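Local coordinates for mandelate racemase / muconate lactonizing enzyme, C-terminal domain protein (Pseudovibrio sp. JE062, PDB 4JHM) that is of unknown function but belongs to the enolase superfamily, combining an N-terminal alpha+beta domain with a C-terminal domain related to the TIM barrel, at residues Glu12-Ala17 with Glu367-Ser372; Thr36-Arg41 with Thr54-Glu59; Asp144-Tyr149 with His167-Tyr172. One frame throughout, in Å; residues are numbered along the deposited sequence.

Contact 1. Residues Glu12-Ala17 with Glu367-Ser372; sequences ELYALA and EASFAS
Tyr-14 and Leu-16 lie opposite Ser-372 and Ser-369 in antiparallel non-hydrogen-bonded pairs, with the end-to-end directions of the two segments 154° apart. Between these pairs Ala-15 stands against two residues, Phe-370 and Ala-371. Its carbonyl O receives Phe-370 N at 3.0 Å, while its own N reaches Ala-371 O at 3.1 Å; both bonds are bent. A weak third bond, from Ala-17 N to Ala-368 O at 3.4 Å, reaches the last turn of helix 362-368.

The extra residue makes a beta bulge at the start of strand 369-376, where the chain turns a corner on leaving the helix. Strand 369-376 is an outermost strand, within this chain, of the four-stranded antiparallel sheet, in which the C-terminal end of the chain lies beside the N-terminal strand 8-16.

At the corner, Phe-370 holds its CG between the backbone N and the carbonyl carbon (chi1 53°), and the ring lies back across strand 8-16, with one face over Ala-15 O. Ring atom CZ meets Ala-15 CB at 3.7 Å, and Ala-17 CB comes to the ring edge, 4.0 Å from CE2. Further along, Leu-16 CB packs against Ala-368 CB at 3.7 Å. Tyr-14 meets the serines through one side of its ring: Ser-369 OG lies at the edge near the ring plane, 3.5 Å from CD1, and Ser-372 CB approaches the same carbon obliquely at 3.7 Å. Ile-67 of helix 65-73 packs against both Ala-15 and Ala-371.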
# COMPACT_ATOMS: atom_id res chain seq x y z
N GLU A 12 -18.08 -24.71 -42.56
CA GLU A 12 -19.29 -24.02 -42.99
C GLU A 12 -19.66 -22.95 -41.97
O GLU A 12 -19.73 -23.22 -40.77
CB GLU A 12 -20.45 -25.00 -43.12
CG GLU A 12 -20.32 -25.98 -44.28
CD GLU A 12 -21.45 -26.99 -44.31
OE1 GLU A 12 -22.17 -27.11 -43.30
OE2 GLU A 12 -21.60 -27.66 -45.34
N LEU A 13 -19.91 -21.73 -42.45
CA LEU A 13 -20.30 -20.64 -41.57
C LEU A 13 -21.77 -20.31 -41.78
O LEU A 13 -22.24 -20.26 -42.91
CB LEU A 13 -19.46 -19.40 -41.84
CG LEU A 13 -17.94 -19.59 -41.76
CD1 LEU A 13 -17.25 -18.24 -41.80
CD2 LEU A 13 -17.57 -20.36 -40.50
N TYR A 14 -22.49 -20.09 -40.68
CA TYR A 14 -23.91 -19.75 -40.75
C TYR A 14 -24.26 -18.59 -39.83
O TYR A 14 -23.66 -18.40 -38.77
CB TYR A 14 -24.77 -20.96 -40.39
CG TYR A 14 -24.62 -22.10 -41.36
CD1 TYR A 14 -25.33 -22.12 -42.55
CD2 TYR A 14 -23.78 -23.17 -41.09
CE1 TYR A 14 -25.20 -23.16 -43.45
CE2 TYR A 14 -23.64 -24.22 -41.97
CZ TYR A 14 -24.35 -24.21 -43.15
OH TYR A 14 -24.22 -25.25 -44.04
N ALA A 15 -25.24 -17.80 -40.26
CA ALA A 15 -25.81 -16.75 -39.44
C ALA A 15 -27.32 -16.80 -39.64
O ALA A 15 -27.83 -16.43 -40.71
CB ALA A 15 -25.25 -15.39 -39.85
N LEU A 16 -28.02 -17.27 -38.62
CA LEU A 16 -29.46 -17.49 -38.73
C LEU A 16 -30.22 -16.72 -37.66
O LEU A 16 -29.64 -16.23 -36.69
CB LEU A 16 -29.79 -18.98 -38.65
CG LEU A 16 -29.12 -19.81 -37.55
CD1 LEU A 16 -29.99 -21.00 -37.18
CD2 LEU A 16 -27.74 -20.28 -37.98
N ALA A 17 -31.53 -16.61 -37.86
CA ALA A 17 -32.41 -15.87 -36.96
C ALA A 17 -33.87 -16.22 -37.26
O ALA A 17 -34.15 -16.97 -38.19
CB ALA A 17 -32.19 -14.37 -37.11
N GLU A 367 -32.56 -23.12 -43.71
CA GLU A 367 -33.80 -22.35 -43.85
C GLU A 367 -33.77 -20.98 -43.15
O GLU A 367 -34.31 -20.00 -43.67
CB GLU A 367 -34.98 -23.18 -43.33
CG GLU A 367 -36.31 -22.45 -43.27
CD GLU A 367 -36.77 -21.94 -44.63
OE1 GLU A 367 -36.25 -22.41 -45.66
OE2 GLU A 367 -37.66 -21.06 -44.65
N ALA A 368 -33.14 -20.91 -41.98
CA ALA A 368 -33.11 -19.67 -41.21
C ALA A 368 -31.87 -18.83 -41.52
O ALA A 368 -31.75 -17.70 -41.05
CB ALA A 368 -33.17 -19.96 -39.72
N SER A 369 -30.96 -19.38 -42.32
CA SER A 369 -29.67 -18.75 -42.54
C SER A 369 -29.72 -17.67 -43.62
O SER A 369 -29.89 -17.97 -44.80
CB SER A 369 -28.64 -19.82 -42.93
OG SER A 369 -27.35 -19.27 -43.06
N PHE A 370 -29.58 -16.42 -43.20
CA PHE A 370 -29.56 -15.29 -44.13
C PHE A 370 -28.16 -15.04 -44.69
O PHE A 370 -27.98 -14.18 -45.56
CB PHE A 370 -30.09 -14.02 -43.45
CG PHE A 370 -29.40 -13.68 -42.16
CD1 PHE A 370 -28.23 -12.95 -42.16
CD2 PHE A 370 -29.92 -14.11 -40.95
CE1 PHE A 370 -27.58 -12.66 -40.97
CE2 PHE A 370 -29.29 -13.81 -39.76
CZ PHE A 370 -28.11 -13.09 -39.77
N ALA A 371 -27.17 -15.78 -44.19
CA ALA A 371 -25.80 -15.71 -44.70
C ALA A 371 -25.03 -16.98 -44.40
O ALA A 371 -25.14 -17.53 -43.30
CB ALA A 371 -25.08 -14.51 -44.10
N SER A 372 -24.25 -17.46 -45.36
CA SER A 372 -23.43 -18.64 -45.16
C SER A 372 -22.24 -18.70 -46.11
O SER A 372 -22.29 -18.18 -47.22
CB SER A 372 -24.28 -19.91 -45.33
OG SER A 372 -24.68 -20.06 -46.68

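Contact 2. Residues Thr36-Arg41 with Thr54-Glu59; sequences TNNIVR and TMSYTE
Asn-38 reaches across to Ser-56 and Thr-54 with both its backbone and its side chain. The amide ND2 donates to Ser-56 OG at 2.7 Å, with the hydroxyl in the plane of the amide, and also to Thr-54 O at 2.9 Å. This second bond is less regular: ND2 stands above the carbonyl plane of Thr-54, 43° out of it. The same oxygen accepts Asn-38 N, also at 2.9 Å, from the opposite face, so one carbonyl is held by two donors of a single residue. The side chain can do this because CG is anti to its own carbonyl carbon and beside the backbone N (chi1 -56°), which turns the amide along the neighbouring strand. Thr-54 CG2 lies 3.9 Å from ND2.

Behind these side chains stands a regular antiparallel ladder. Thr-36 with Ser-56 and Asn-38 with Thr-54 are hydrogen-bonded pairs; the Thr-36 N to Ser-56 O bond, 3.0 Å long, is almost straight at 173°. Asn-37 and Met-55, a selenomethionine in this model, form the non-hydrogen-bonded pair between them, and Met-55 CG rests 3.6 Å from Thr-36 O. The ladder belongs to the beta hairpin of strands 34-44 and 50-58 in the N-terminal domain.

Further out, Asp-63 bonds to Ser-56 OG through OD2 and to Thr-36 OG1 through its backbone N, while Thr-54 OG1 bonds to Thr-274 O. Ile-66 of helix 65-73 packs on Asn-38, Thr-54 and Ser-56, and Trp-98 of the second subunit bonds to Met-55 O. Since Ser-56 OG accepts from Asn-38, its proton is probably directed to Asp-63, giving a chain of hydrogen bonds from amide to hydroxyl to carboxylate that probably holds the Asn-38 amide and the Ser-56 hydroxyl in their rotations.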
# COMPACT_ATOMS: atom_id res chain seq x y z
N THR A 36 -29.21 -12.84 -33.42
CA THR A 36 -28.61 -13.65 -34.46
C THR A 36 -27.73 -14.70 -33.82
O THR A 36 -27.06 -14.42 -32.82
CB THR A 36 -27.70 -12.82 -35.37
OG1 THR A 36 -28.45 -11.74 -35.94
CG2 THR A 36 -27.14 -13.68 -36.48
N ASN A 37 -27.73 -15.90 -34.39
CA ASN A 37 -26.83 -16.96 -33.96
C ASN A 37 -25.80 -17.23 -35.05
O ASN A 37 -26.15 -17.32 -36.23
CB ASN A 37 -27.61 -18.22 -33.64
CG ASN A 37 -26.81 -19.23 -32.82
OD1 ASN A 37 -25.62 -19.05 -32.59
ND2 ASN A 37 -27.48 -20.28 -32.38
N ASN A 38 -24.53 -17.34 -34.66
CA ASN A 38 -23.46 -17.63 -35.60
C ASN A 38 -22.91 -19.02 -35.37
O ASN A 38 -22.39 -19.31 -34.29
CB ASN A 38 -22.34 -16.61 -35.45
CG ASN A 38 -22.83 -15.19 -35.60
OD1 ASN A 38 -23.17 -14.75 -36.70
ND2 ASN A 38 -22.87 -14.45 -34.50
N ILE A 39 -23.02 -19.89 -36.36
CA ILE A 39 -22.58 -21.26 -36.19
C ILE A 39 -21.38 -21.60 -37.07
O ILE A 39 -21.38 -21.33 -38.27
CB ILE A 39 -23.71 -22.25 -36.50
CG1 ILE A 39 -24.78 -22.18 -35.40
CG2 ILE A 39 -23.17 -23.67 -36.60
CD1 ILE A 39 -26.01 -23.02 -35.68
N VAL A 40 -20.37 -22.19 -36.45
CA VAL A 40 -19.22 -22.74 -37.15
C VAL A 40 -19.30 -24.26 -37.12
O VAL A 40 -19.30 -24.86 -36.04
CB VAL A 40 -17.89 -22.32 -36.49
CG1 VAL A 40 -16.72 -23.00 -37.20
CG2 VAL A 40 -17.73 -20.81 -36.51
N ARG A 41 -19.37 -24.88 -38.30
CA ARG A 41 -19.37 -26.33 -38.39
C ARG A 41 -18.08 -26.82 -39.05
O ARG A 41 -17.84 -26.55 -40.22
CB ARG A 41 -20.58 -26.83 -39.19
CG ARG A 41 -21.07 -28.20 -38.73
CD ARG A 41 -21.33 -29.15 -39.88
NE ARG A 41 -22.61 -28.90 -40.54
CZ ARG A 41 -23.29 -29.83 -41.22
NH1 ARG A 41 -22.81 -31.06 -41.33
NH2 ARG A 41 -24.44 -29.53 -41.78
N THR A 54 -21.56 -18.54 -31.55
CA THR A 54 -21.61 -17.35 -30.72
C THR A 54 -22.77 -16.46 -31.16
O THR A 54 -23.13 -16.41 -32.34
CB THR A 54 -20.30 -16.55 -30.76
OG1 THR A 54 -20.29 -15.59 -29.69
CG2 THR A 54 -20.14 -15.82 -32.09
N MSE A 55 -23.33 -15.75 -30.20
CA MSE A 55 -24.55 -15.00 -30.39
C MSE A 55 -24.26 -13.56 -30.61
O MSE A 55 -23.36 -13.00 -29.99
CB MSE A 55 -25.33 -15.19 -29.11
CG MSE A 55 -26.79 -14.82 -29.27
SE MSE A 55 -27.65 -14.92 -27.51
CE MSE A 55 -26.81 -13.37 -26.62
N SER A 56 -25.00 -12.93 -31.52
CA SER A 56 -24.94 -11.48 -31.71
C SER A 56 -26.29 -10.87 -31.36
O SER A 56 -27.32 -11.52 -31.49
CB SER A 56 -24.59 -11.14 -33.16
OG SER A 56 -23.52 -11.93 -33.64
N TYR A 57 -26.28 -9.61 -30.93
CA TYR A 57 -27.52 -8.88 -30.71
C TYR A 57 -27.37 -7.47 -31.26
O TYR A 57 -26.62 -6.66 -30.71
CB TYR A 57 -27.90 -8.87 -29.23
CG TYR A 57 -26.72 -8.96 -28.30
CD1 TYR A 57 -26.22 -10.19 -27.91
CD2 TYR A 57 -26.10 -7.82 -27.81
CE1 TYR A 57 -25.13 -10.29 -27.07
CE2 TYR A 57 -25.01 -7.90 -26.97
CZ TYR A 57 -24.53 -9.13 -26.60
OH TYR A 57 -23.44 -9.22 -25.75
N THR A 58 -28.07 -7.18 -32.35
CA THR A 58 -27.94 -5.92 -33.07
C THR A 58 -29.28 -5.23 -33.22
O THR A 58 -30.32 -5.80 -32.89
CB THR A 58 -27.35 -6.16 -34.47
OG1 THR A 58 -28.15 -7.13 -35.15
CG2 THR A 58 -25.92 -6.66 -34.35
N GLU A 59 -29.27 -4.01 -33.73
CA GLU A 59 -30.50 -3.29 -34.03
C GLU A 59 -30.73 -3.22 -35.54
O GLU A 59 -29.84 -3.54 -36.33
CB GLU A 59 -30.44 -1.88 -33.45
CG GLU A 59 -30.38 -1.83 -31.94
CD GLU A 59 -30.19 -0.43 -31.40
OE1 GLU A 59 -29.82 0.45 -32.20
OE2 GLU A 59 -30.41 -0.20 -30.19

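Contact 3. Residues Asp144-Tyr149 with His167-Tyr172; sequences DTVEEY and HCYCVY
Tyr-149 and Tyr-169 carry a largely polar loop-to-loop contact between two successive beta-alpha connections of the barrel-like C-terminal domain, each side chain reaching across to the other segment's backbone. Tyr-149 OH donates to His-167 O at 2.8 Å, in the carbonyl plane and at a C=O...donor angle of 152°. Tyr-169 answers in the reverse direction: its OH lies 3.1 Å from Asp-144 O, a weak and unsettled bond. The two side chains therefore run alongside in opposite senses, and Tyr-169 OH comes to the ring edge of Tyr-149, 3.9 Å from CE1.

The turn that follows Asp-144 is braced from within. Glu-148 OE2 accepts both Thr-145 OG1, at 2.9 Å on its anti lone pair, and Thr-145 N, at 3.2 Å from above the carboxylate plane, tying the ends of the turn together just before helix 149-159. On the other loop the imidazole of His-167 points elsewhere, its ND1 bonding to Thr-140 O.

Helix 172-186 borders the contact, with Leu-178 against Val-146 and Tyr-149 and Lys-174 against Tyr-169, while the two loops continue the parallel neighbours, strands 133-139 and 163-167.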
# COMPACT_ATOMS: atom_id res chain seq x y z
N ASP A 144 -42.87 -4.06 -19.35
CA ASP A 144 -43.11 -2.62 -19.32
C ASP A 144 -43.63 -2.14 -17.96
O ASP A 144 -43.29 -1.05 -17.51
CB ASP A 144 -44.10 -2.21 -20.42
CG ASP A 144 -43.44 -2.11 -21.79
OD1 ASP A 144 -42.76 -3.07 -22.20
OD2 ASP A 144 -43.59 -1.06 -22.45
N THR A 145 -44.46 -2.96 -17.32
CA THR A 145 -44.99 -2.63 -15.99
C THR A 145 -44.60 -3.68 -14.96
O THR A 145 -44.43 -4.86 -15.28
CB THR A 145 -46.52 -2.51 -16.00
OG1 THR A 145 -47.09 -3.64 -16.65
CG2 THR A 145 -46.95 -1.24 -16.72
N VAL A 146 -44.46 -3.24 -13.71
CA VAL A 146 -44.08 -4.11 -12.60
C VAL A 146 -45.03 -5.29 -12.44
O VAL A 146 -44.60 -6.38 -12.06
CB VAL A 146 -44.05 -3.33 -11.27
CG1 VAL A 146 -44.17 -4.28 -10.09
CG2 VAL A 146 -42.79 -2.49 -11.17
N GLU A 147 -46.31 -5.06 -12.73
CA GLU A 147 -47.35 -6.07 -12.49
C GLU A 147 -47.23 -7.26 -13.45
O GLU A 147 -47.65 -8.36 -13.12
CB GLU A 147 -48.74 -5.45 -12.59
CG GLU A 147 -49.10 -4.50 -11.45
CD GLU A 147 -48.28 -3.22 -11.46
OE1 GLU A 147 -47.84 -2.79 -12.55
OE2 GLU A 147 -48.08 -2.63 -10.37
N GLU A 148 -46.65 -7.02 -14.62
CA GLU A 148 -46.44 -8.09 -15.60
C GLU A 148 -45.47 -9.15 -15.09
O GLU A 148 -45.44 -10.27 -15.60
CB GLU A 148 -45.93 -7.50 -16.92
CG GLU A 148 -46.94 -6.64 -17.66
CD GLU A 148 -46.41 -6.14 -19.00
OE1 GLU A 148 -46.15 -6.98 -19.89
OE2 GLU A 148 -46.26 -4.91 -19.17
N TYR A 149 -44.67 -8.79 -14.09
CA TYR A 149 -43.64 -9.69 -13.57
C TYR A 149 -44.20 -10.83 -12.73
O TYR A 149 -43.61 -11.91 -12.67
CB TYR A 149 -42.62 -8.90 -12.74
CG TYR A 149 -41.54 -8.23 -13.56
CD1 TYR A 149 -41.73 -6.96 -14.10
CD2 TYR A 149 -40.33 -8.87 -13.81
CE1 TYR A 149 -40.75 -6.35 -14.86
CE2 TYR A 149 -39.35 -8.27 -14.58
CZ TYR A 149 -39.57 -7.01 -15.10
OH TYR A 149 -38.59 -6.40 -15.85
N HIS A 167 -34.20 -9.30 -15.27
CA HIS A 167 -33.71 -8.19 -16.07
C HIS A 167 -34.69 -7.05 -15.87
O HIS A 167 -35.90 -7.27 -15.81
CB HIS A 167 -33.57 -8.56 -17.55
CG HIS A 167 -32.31 -9.31 -17.86
ND1 HIS A 167 -32.30 -10.64 -18.19
CD2 HIS A 167 -31.02 -8.91 -17.86
CE1 HIS A 167 -31.05 -11.03 -18.39
NE2 HIS A 167 -30.26 -10.00 -18.20
N CYS A 168 -34.16 -5.84 -15.72
CA CYS A 168 -34.97 -4.72 -15.29
C CYS A 168 -34.85 -3.52 -16.22
O CYS A 168 -34.25 -3.60 -17.30
CB CYS A 168 -34.57 -4.32 -13.87
SG CYS A 168 -32.85 -3.80 -13.71
N TYR A 169 -35.43 -2.41 -15.79
CA TYR A 169 -35.44 -1.19 -16.58
C TYR A 169 -34.05 -0.56 -16.63
O TYR A 169 -33.74 0.20 -17.54
CB TYR A 169 -36.46 -0.21 -16.00
CG TYR A 169 -37.83 -0.83 -15.83
CD1 TYR A 169 -38.72 -0.90 -16.89
CD2 TYR A 169 -38.23 -1.38 -14.61
CE1 TYR A 169 -39.97 -1.47 -16.75
CE2 TYR A 169 -39.48 -1.95 -14.46
CZ TYR A 169 -40.35 -2.00 -15.53
OH TYR A 169 -41.59 -2.57 -15.40
N CYS A 170 -33.21 -0.90 -15.66
CA CYS A 170 -31.88 -0.31 -15.56
C CYS A 170 -31.98 1.19 -15.33
O CYS A 170 -31.12 1.96 -15.76
CB CYS A 170 -31.06 -0.63 -16.82
SG CYS A 170 -30.88 -2.41 -17.08
N VAL A 171 -33.05 1.58 -14.65
CA VAL A 171 -33.27 2.95 -14.21
C VAL A 171 -33.64 2.88 -12.72
O VAL A 171 -34.78 2.62 -12.36
CB VAL A 171 -34.40 3.62 -15.02
CG1 VAL A 171 -34.77 4.97 -14.42
CG2 VAL A 171 -33.98 3.78 -16.48
N TYR A 172 -32.64 3.09 -11.87
CA TYR A 172 -32.81 3.00 -10.42
C TYR A 172 -34.26 3.22 -9.95
O TYR A 172 -34.81 2.39 -9.23
CB TYR A 172 -31.88 3.98 -9.72
CG TYR A 172 -31.94 3.91 -8.22
CD1 TYR A 172 -31.62 2.74 -7.55
CD2 TYR A 172 -32.31 5.01 -7.46
CE1 TYR A 172 -31.68 2.67 -6.17
CE2 TYR A 172 -32.38 4.95 -6.08
CZ TYR A 172 -32.06 3.77 -5.44
OH TYR A 172 -32.13 3.70 -4.07

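How the contacts relate
Contacts 1 and 2 share one antiparallel sheet, their centres 9 Å apart. Strands 8-16 and 34-44 are neighbours at its middle, joined by probable hydrogen bonds such as Tyr-14 O to Ile-39 N, and Phe-370 packs on Thr-36; strands 369-376 and 50-58 flank them. Contact 3 belongs to the barrel-like domain, with its centre about 33 Å from that of contact 1 and 27 Å from that of contact 2. Along the chain, contact 2 is complete before contact 3 begins, and both fall between the two segments of contact 1. The C-terminal end, having passed through the barrel domain, thus returns to complete the N-terminal sheet, linking the two domains through chain topology.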